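Local coordinates for protein endoglucanase E-5 (Thermobifida fusca, PDB 2CKS) that catalyses the endohydrolysis of (1->4)-beta-D-glucosidic linkages in cellulose, lichenin and cereal beta-D-glucans, this chain being its glycoside hydrolase family 5 catalytic domain, at residues Y8-V13 with S128-L133; V158-Q161 with D165-I168. One frame throughout, in Å; residues are numbered along the deposited sequence.

Interaction 1 (Y8-V13 with S128-L133); sequences YGKVQV and SKTNVL. With NA (sodium ion), chain H.
K10 and T130 meet through their aliphatic parts, the two side chains crossing at about a right angle. K10 CB rests 3.8 Å from T130 CB. K10 CG is just as close to T130 CB and lies 3.9 Å from T130 CG2. With CG anti to the backbone N (chi1 -172°), the lysine is carried past the threonine rather than end-on into it. T130 has chi1 of 56°, which puts CG2 beside its own backbone N, on the side met by K10. Beyond CG the lysine runs on extended through CD and CE, away from T130. Its NZ forms a salt bridge with OD2 of D165 in one of two conformers. K10 is also the centre of an inverse gamma turn, which turns the chain before strand 12-14.

The backbones meet through water. Water 1 donates to V11 O and to T130 O, 2.8 Å from each. Q12 NE2, in one of two conformers, also donates to V11 O at 2.8 Å, which lies nearly in the Q12 amide plane. That carbonyl would then hold two donors. Next to T130, K129 O binds the sodium ion at 2.5 Å, in a site completed by A127, D163, D165 and water. V11 packs on Y95, and residues 128-131 lead into strand 132-135. This is the N-terminal end of a TIM barrel, with the N-terminal hairpin (12-14 and 17-19) beside the strand starts.

Interaction 2 (V158-Q161 with D165-I168); sequences VIRQ and DSVI. With NA (sodium ion), chain H.
The R160 guanidinium has I168 CD1 over one face, with NE 3.6 Å from that methyl. V167 CA lies at the edge, near the guanidinium plane and 4.4 Å from NH2. S166 O approaches obliquely and takes the bond: R160 NH2 donates to it at 2.9 Å. That bond is bent, with 135° at the hydrogen, and S166 O sits 29° out of the guanidinium plane. A turn about CB-CG (chi2 -79°) bends the chain and brings the guanidinium to S166 and I168. NH1 donates to S197 O, so the head also reaches the chain just before strand 199-206.

The segments are the end of helix 145-162 and the turn into strand 168-170. Together with strand 132-135 they belong to a beta-alpha-beta crossover of the TIM barrel, and the contact packs the helix against the start of its next strand.

I168 CD1 also meets the neighbouring helix residue. I159 and I168 reach toward each other tip to tip, CG2 of I159 being 3.9 Å from CD1 of I168. In one of its two conformers S166 OG lies 4.0 Å from the same I159 CG2 and bonds D163 O within the turn. The CB of D165 points away from the helix. Its OD1, in one of two conformers, binds the sodium ion at 2.9 Å and also the zinc ion.

Overall arrangement
Both contacts sit at the N-terminal end of the barrel strands, their centres about 11 Å apart. Interaction 2 is the more buried. It is local, joining a helix to the turn that follows it, through one arginine bond and isoleucine packing. Interaction 1 is partly buried and joins the N-terminal part of the chain to a loop more than a hundred residues on, through aliphatic contact and a bridging water. The sodium site links them, since K129 and D165 both bind the ion. Q12 NE2 probably bonds D165 O at 2.7 Å, though both residues have two conformers. L133 lies in strand 132-135 and V167 just before strand 168-170, its parallel neighbour in the barrel.

Interaction 1 (Y8-V13 with S128-L133)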
ATOM      1  N   TYR A   8      18.436  -0.477   3.995  1.00  8.00           N
ATOM      2  CA  TYR A   8      17.757  -1.675   4.492  1.00  8.16           C
ATOM      3  C   TYR A   8      17.906  -2.883   3.576  1.00  8.07           C
ATOM      4  O   TYR A   8      17.719  -4.020   4.011  1.00  8.58           O
ATOM      5  CB  TYR A   8      16.283  -1.385   4.742  1.00  8.17           C
ATOM      6  CG  TYR A   8      16.031  -0.205   5.647  1.00  9.04           C
ATOM      7  CD1 TYR A   8      16.620  -0.126   6.909  1.00 10.12           C
ATOM      8  CD2 TYR A   8      15.194   0.836   5.243  1.00 10.45           C
ATOM      9  CE1 TYR A   8      16.378   0.955   7.745  1.00 10.63           C
ATOM     10  CE2 TYR A   8      14.953   1.917   6.070  1.00 12.83           C
ATOM     11  CZ  TYR A   8      15.543   1.973   7.313  1.00 12.84           C
ATOM     12  OH  TYR A   8      15.304   3.044   8.144  1.00 14.87           O
ATOM     13  N   GLY A   9      18.215  -2.653   2.303  1.00  8.17           N
ATOM     14  CA  GLY A   9      18.479  -3.739   1.380  1.00  8.23           C
ATOM     15  C   GLY A   9      17.279  -4.612   1.076  1.00  8.26           C
ATOM     16  O   GLY A   9      16.147  -4.146   0.958  1.00  8.09           O
ATOM     17  N   LYS A  10      17.544  -5.907   0.965  1.00  8.60           N
ATOM     18  CA  LYS A  10      16.552  -6.889   0.578  1.00  8.92           C
ATOM     19  C   LYS A  10      15.670  -7.226   1.773  1.00  8.36           C
ATOM     20  O   LYS A  10      15.956  -8.145   2.547  1.00  9.19           O
ATOM     21  CB  LYS A  10      17.275  -8.132   0.074  1.00  9.79           C
ATOM     22  CG  LYS A  10      16.399  -9.185  -0.539  1.00 12.32           C
ATOM     23  CD  LYS A  10      17.221 -10.454  -0.727  1.00 16.47           C
ATOM     24  CE  LYS A  10      16.640 -11.324  -1.797  1.00 17.78           C
ATOM     25  NZ  LYS A  10      17.642 -12.269  -2.347  1.00 19.51           N
ATOM     26  N   VAL A  11      14.594  -6.474   1.935  1.00  7.12           N
ATOM     27  CA  VAL A  11      13.740  -6.670   3.091  1.00  7.41           C
ATOM     28  C   VAL A  11      13.045  -8.035   2.989  1.00  7.40           C
ATOM     29  O   VAL A  11      12.772  -8.529   1.899  1.00  6.92           O
ATOM     30  CB  VAL A  11      12.728  -5.517   3.272  1.00  7.08           C
ATOM     31  CG1 VAL A  11      13.449  -4.189   3.573  1.00  6.60           C
ATOM     32  CG2 VAL A  11      11.815  -5.375   2.074  1.00  7.24           C
ATOM     33  N   GLN A  12      12.828  -8.674   4.137  0.70  7.47           N
ATOM     34  CA  GLN A  12      12.165  -9.980   4.214  0.70  7.96           C
ATOM     35  C   GLN A  12      11.406 -10.048   5.523  0.70  7.87           C
ATOM     36  O   GLN A  12      11.781  -9.400   6.476  0.70  8.15           O
ATOM     37  CB  GLN A  12      13.191 -11.121   4.213  0.70  8.02           C
ATOM     38  CG  GLN A  12      14.070 -11.227   2.989  0.70  9.55           C
ATOM     39  CD  GLN A  12      13.407 -11.964   1.845  0.70 10.45           C
ATOM     40  OE1 GLN A  12      13.540 -13.199   1.734  0.70 12.83           O
ATOM     41  NE2 GLN A  12      12.713 -11.225   0.977  0.70  8.12           N
ATOM     42  N   VAL A  13      10.362 -10.862   5.589  1.00  7.89           N
ATOM     43  CA  VAL A  13       9.691 -11.105   6.849  1.00  8.58           C
ATOM     44  C   VAL A  13      10.621 -11.905   7.770  1.00  9.61           C
ATOM     45  O   VAL A  13      11.281 -12.853   7.339  1.00 10.03           O
ATOM     46  CB  VAL A  13       8.377 -11.854   6.646  1.00  8.03           C
ATOM     47  CG1 VAL A  13       7.816 -12.350   7.973  1.00  8.23           C
ATOM     48  CG2 VAL A  13       7.379 -10.951   5.941  1.00  7.66           C
ATOM     49  N   SER A 128      15.163  -9.326 -10.402  1.00 11.33           N
ATOM     50  CA  SER A 128      16.488  -8.989  -9.875  1.00 11.59           C
ATOM     51  C   SER A 128      16.461  -7.855  -8.845  1.00 10.53           C
ATOM     52  O   SER A 128      17.407  -7.697  -8.070  1.00 11.06           O
ATOM     53  CB  SER A 128      17.459  -8.641 -11.012  1.00 12.01           C
ATOM     54  OG  SER A 128      17.116  -7.416 -11.631  1.00 16.01           O
ATOM     55  N   LYS A 129      15.395  -7.062  -8.836  1.00  9.70           N
ATOM     56  CA  LYS A 129      15.236  -6.012  -7.831  1.00  8.98           C
ATOM     57  C   LYS A 129      14.975  -6.624  -6.461  1.00  9.18           C
ATOM     58  O   LYS A 129      14.417  -7.714  -6.371  1.00  9.58           O
ATOM     59  CB  LYS A 129      14.076  -5.082  -8.197  1.00  8.92           C
ATOM     60  CG  LYS A 129      14.322  -4.225  -9.437  1.00  9.09           C
ATOM     61  CD  LYS A 129      13.210  -3.205  -9.624  1.00  9.11           C
ATOM     62  CE  LYS A 129      13.522  -2.194 -10.713  1.00  8.84           C
ATOM     63  NZ  LYS A 129      13.601  -2.809 -12.066  1.00 10.33           N
ATOM     64  N   THR A 130      15.384  -5.928  -5.409  1.00  9.10           N
ATOM     65  CA  THR A 130      15.127  -6.362  -4.041  1.00  9.62           C
ATOM     66  C   THR A 130      14.214  -5.400  -3.276  1.00  8.34           C
ATOM     67  O   THR A 130      13.997  -5.569  -2.080  1.00  8.25           O
ATOM     68  CB  THR A 130      16.457  -6.510  -3.282  1.00 10.64           C
ATOM     69  OG1 THR A 130      17.187  -5.278  -3.322  1.00 13.72           O
ATOM     70  CG2 THR A 130      17.368  -7.514  -3.978  1.00 11.84           C
ATOM     71  N   ASN A 131      13.671  -4.406  -3.971  1.00  7.24           N
ATOM     72  CA  ASN A 131      12.910  -3.332  -3.340  1.00  6.82           C
ATOM     73  C   ASN A 131      11.439  -3.301  -3.718  1.00  6.83           C
ATOM     74  O   ASN A 131      10.743  -2.343  -3.394  1.00  6.72           O
ATOM     75  CB  ASN A 131      13.544  -1.971  -3.684  1.00  6.26           C
ATOM     76  CG  ASN A 131      13.468  -1.650  -5.170  1.00  7.52           C
ATOM     77  OD1 ASN A 131      13.879  -2.452  -6.006  1.00  7.54           O
ATOM     78  ND2 ASN A 131      12.942  -0.472  -5.508  1.00  5.61           N
ATOM     79  N   VAL A 132      10.973  -4.347  -4.384  1.00  6.30           N
ATOM     80  CA  VAL A 132       9.600  -4.422  -4.870  1.00  6.57           C
ATOM     81  C   VAL A 132       8.820  -5.438  -4.030  1.00  6.27           C
ATOM     82  O   VAL A 132       9.275  -6.566  -3.823  1.00  6.44           O
ATOM     83  CB  VAL A 132       9.574  -4.832  -6.351  1.00  6.88           C
ATOM     84  CG1 VAL A 132       8.156  -4.850  -6.883  1.00  8.11           C
ATOM     85  CG2 VAL A 132      10.439  -3.878  -7.189  1.00  7.15           C
ATOM     86  N   LEU A 133       7.668  -5.000  -3.521  1.00  6.11           N
ATOM     87  CA  LEU A 133       6.710  -5.824  -2.790  1.00  6.36           C
ATOM     88  C   LEU A 133       5.427  -5.877  -3.630  1.00  6.05           C
ATOM     89  O   LEU A 133       5.084  -4.921  -4.321  1.00  6.01           O
ATOM     90  CB  LEU A 133       6.393  -5.207  -1.427  1.00  6.48           C
ATOM     91  CG  LEU A 133       7.534  -5.069  -0.417  1.00  6.51           C
ATOM     92  CD1 LEU A 133       8.391  -3.849  -0.702  1.00  8.33           C
ATOM     93  CD2 LEU A 133       6.982  -5.006   1.007  1.00  8.06           C
TER
HETATM   94 NA    NA H1436      13.571 -10.121  -6.332  0.60 12.70          NA
HETATM   95  O   HOH W   1      12.708  -7.730  -0.809  1.00 10.66           O
HETATM   96  O   HOH W   2      15.754 -10.961  -5.777  1.00 27.89           O
HETATM   97  O   HOH W   3      12.554 -10.155  -4.875  0.40 16.14           O
HETATM   98  O   HOH W   4      13.027  -9.390  -3.761  0.50 12.86           O
HETATM   99  O   HOH W   5      11.594  -8.342  -7.324  1.00 15.45           O

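Interaction 2 (V158-Q161 with D165-I168)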
ATOM      1  N   VAL A 158       2.375 -17.980  -8.958  1.00  7.37           N
ATOM      2  CA  VAL A 158       2.699 -17.328 -10.222  1.00  7.59           C
ATOM      3  C   VAL A 158       3.847 -16.341 -10.006  1.00  6.89           C
ATOM      4  O   VAL A 158       4.794 -16.299 -10.775  1.00  7.06           O
ATOM      5  CB  VAL A 158       1.472 -16.602 -10.816  1.00  7.98           C
ATOM      6  CG1 VAL A 158       1.866 -15.794 -12.040  1.00  8.85           C
ATOM      7  CG2 VAL A 158       0.380 -17.610 -11.149  1.00  9.05           C
ATOM      8  N   ILE A 159       3.767 -15.561  -8.936  1.00  6.41           N
ATOM      9  CA  ILE A 159       4.845 -14.635  -8.589  1.00  6.77           C
ATOM     10  C   ILE A 159       6.118 -15.363  -8.161  1.00  6.59           C
ATOM     11  O   ILE A 159       7.206 -15.040  -8.637  1.00  6.67           O
ATOM     12  CB  ILE A 159       4.375 -13.666  -7.479  1.00  6.48           C
ATOM     13  CG1 ILE A 159       3.285 -12.743  -8.026  1.00  7.46           C
ATOM     14  CG2 ILE A 159       5.532 -12.848  -6.940  1.00  6.71           C
ATOM     15  CD1 ILE A 159       2.518 -12.011  -6.982  1.00  8.01           C
ATOM     16  N   ARG A 160       5.972 -16.352  -7.280  1.00  6.37           N
ATOM     17  CA  ARG A 160       7.110 -17.005  -6.641  1.00  6.83           C
ATOM     18  C   ARG A 160       7.896 -17.868  -7.622  1.00  6.71           C
ATOM     19  O   ARG A 160       9.089 -18.100  -7.440  1.00  7.33           O
ATOM     20  CB  ARG A 160       6.644 -17.833  -5.439  1.00  6.67           C
ATOM     21  CG  ARG A 160       6.149 -16.984  -4.256  1.00  8.50           C
ATOM     22  CD  ARG A 160       7.286 -16.435  -3.446  1.00  9.47           C
ATOM     23  NE  ARG A 160       6.953 -15.316  -2.563  1.00  7.50           N
ATOM     24  CZ  ARG A 160       6.491 -15.429  -1.326  1.00  7.02           C
ATOM     25  NH1 ARG A 160       6.216 -16.611  -0.788  1.00  7.41           N
ATOM     26  NH2 ARG A 160       6.282 -14.333  -0.617  1.00  7.15           N
ATOM     27  N   GLN A 161       7.232 -18.314  -8.681  1.00  6.90           N
ATOM     28  CA  GLN A 161       7.887 -19.062  -9.743  1.00  7.43           C
ATOM     29  C   GLN A 161       8.946 -18.206 -10.428  1.00  7.35           C
ATOM     30  O   GLN A 161       9.975 -18.712 -10.872  1.00  7.74           O
ATOM     31  CB  GLN A 161       6.846 -19.525 -10.763  1.00  7.82           C
ATOM     32  CG  GLN A 161       7.415 -20.210 -12.000  1.00  9.41           C
ATOM     33  CD  GLN A 161       6.335 -20.669 -12.937  1.00 10.67           C
ATOM     34  OE1 GLN A 161       5.264 -21.093 -12.498  1.00 10.43           O
ATOM     35  NE2 GLN A 161       6.603 -20.586 -14.236  1.00 13.26           N
ATOM     36  N   ASP A 165      11.979 -14.580  -3.912  0.60  9.43           N
ATOM     37  CA  ASP A 165      12.467 -13.946  -2.673  0.60  9.75           C
ATOM     38  C   ASP A 165      11.839 -12.587  -2.360  0.60  9.44           C
ATOM     39  O   ASP A 165      12.447 -11.735  -1.700  0.60 10.33           O
ATOM     40  CB  ASP A 165      13.984 -13.791  -2.732  0.60 10.00           C
ATOM     41  CG  ASP A 165      14.455 -12.950  -3.915  0.60 11.63           C
ATOM     42  OD1 ASP A 165      13.631 -12.517  -4.754  0.60 12.64           O
ATOM     43  OD2 ASP A 165      15.659 -12.684  -4.096  0.60 14.97           O
ATOM     44  N   SER A 166      10.623 -12.382  -2.855  0.50  8.86           N
ATOM     45  CA  SER A 166       9.922 -11.110  -2.710  0.50  8.37           C
ATOM     46  C   SER A 166       8.786 -11.234  -1.707  0.50  7.62           C
ATOM     47  O   SER A 166       8.233 -12.320  -1.490  0.50  7.54           O
ATOM     48  CB  SER A 166       9.366 -10.649  -4.057  0.50  8.58           C
ATOM     49  OG  SER A 166       8.452 -11.596  -4.579  0.50  8.97           O
ATOM     50  N   VAL A 167       8.446 -10.110  -1.088  1.00  7.05           N
ATOM     51  CA  VAL A 167       7.415 -10.077  -0.077  1.00  6.17           C
ATOM     52  C   VAL A 167       6.101  -9.825  -0.773  1.00  5.93           C
ATOM     53  O   VAL A 167       6.019  -8.991  -1.671  1.00  5.36           O
ATOM     54  CB  VAL A 167       7.681  -8.946   0.924  1.00  6.66           C
ATOM     55  CG1 VAL A 167       6.551  -8.843   1.934  1.00  6.17           C
ATOM     56  CG2 VAL A 167       9.014  -9.179   1.629  1.00  6.60           C
ATOM     57  N   ILE A 168       5.086 -10.571  -0.367  1.00  4.90           N
ATOM     58  CA  ILE A 168       3.743 -10.417  -0.900  1.00  5.11           C
ATOM     59  C   ILE A 168       2.816  -9.985   0.228  1.00  5.01           C
ATOM     60  O   ILE A 168       2.851 -10.539   1.316  1.00  5.18           O
ATOM     61  CB  ILE A 168       3.281 -11.723  -1.567  1.00  5.01           C
ATOM     62  CG1 ILE A 168       4.138 -11.985  -2.816  1.00  5.47           C
ATOM     63  CG2 ILE A 168       1.805 -11.657  -1.921  1.00  4.86           C
ATOM     64  CD1 ILE A 168       4.048 -13.396  -3.356  1.00  6.17           C
TER
HETATM   65 NA    NA H1436      13.571 -10.121  -6.332  0.60 12.70          NA
HETATM   66  O   HOH W   2      15.754 -10.961  -5.777  1.00 27.89           O
HETATM   67  O   HOH W   4      13.027  -9.390  -3.761  0.50 12.86           O
HETATM   68  O   HOH W   3      12.554 -10.155  -4.875  0.40 16.14           O
HETATM   69  O   HOH W   5      11.594  -8.342  -7.324  1.00 15.45           O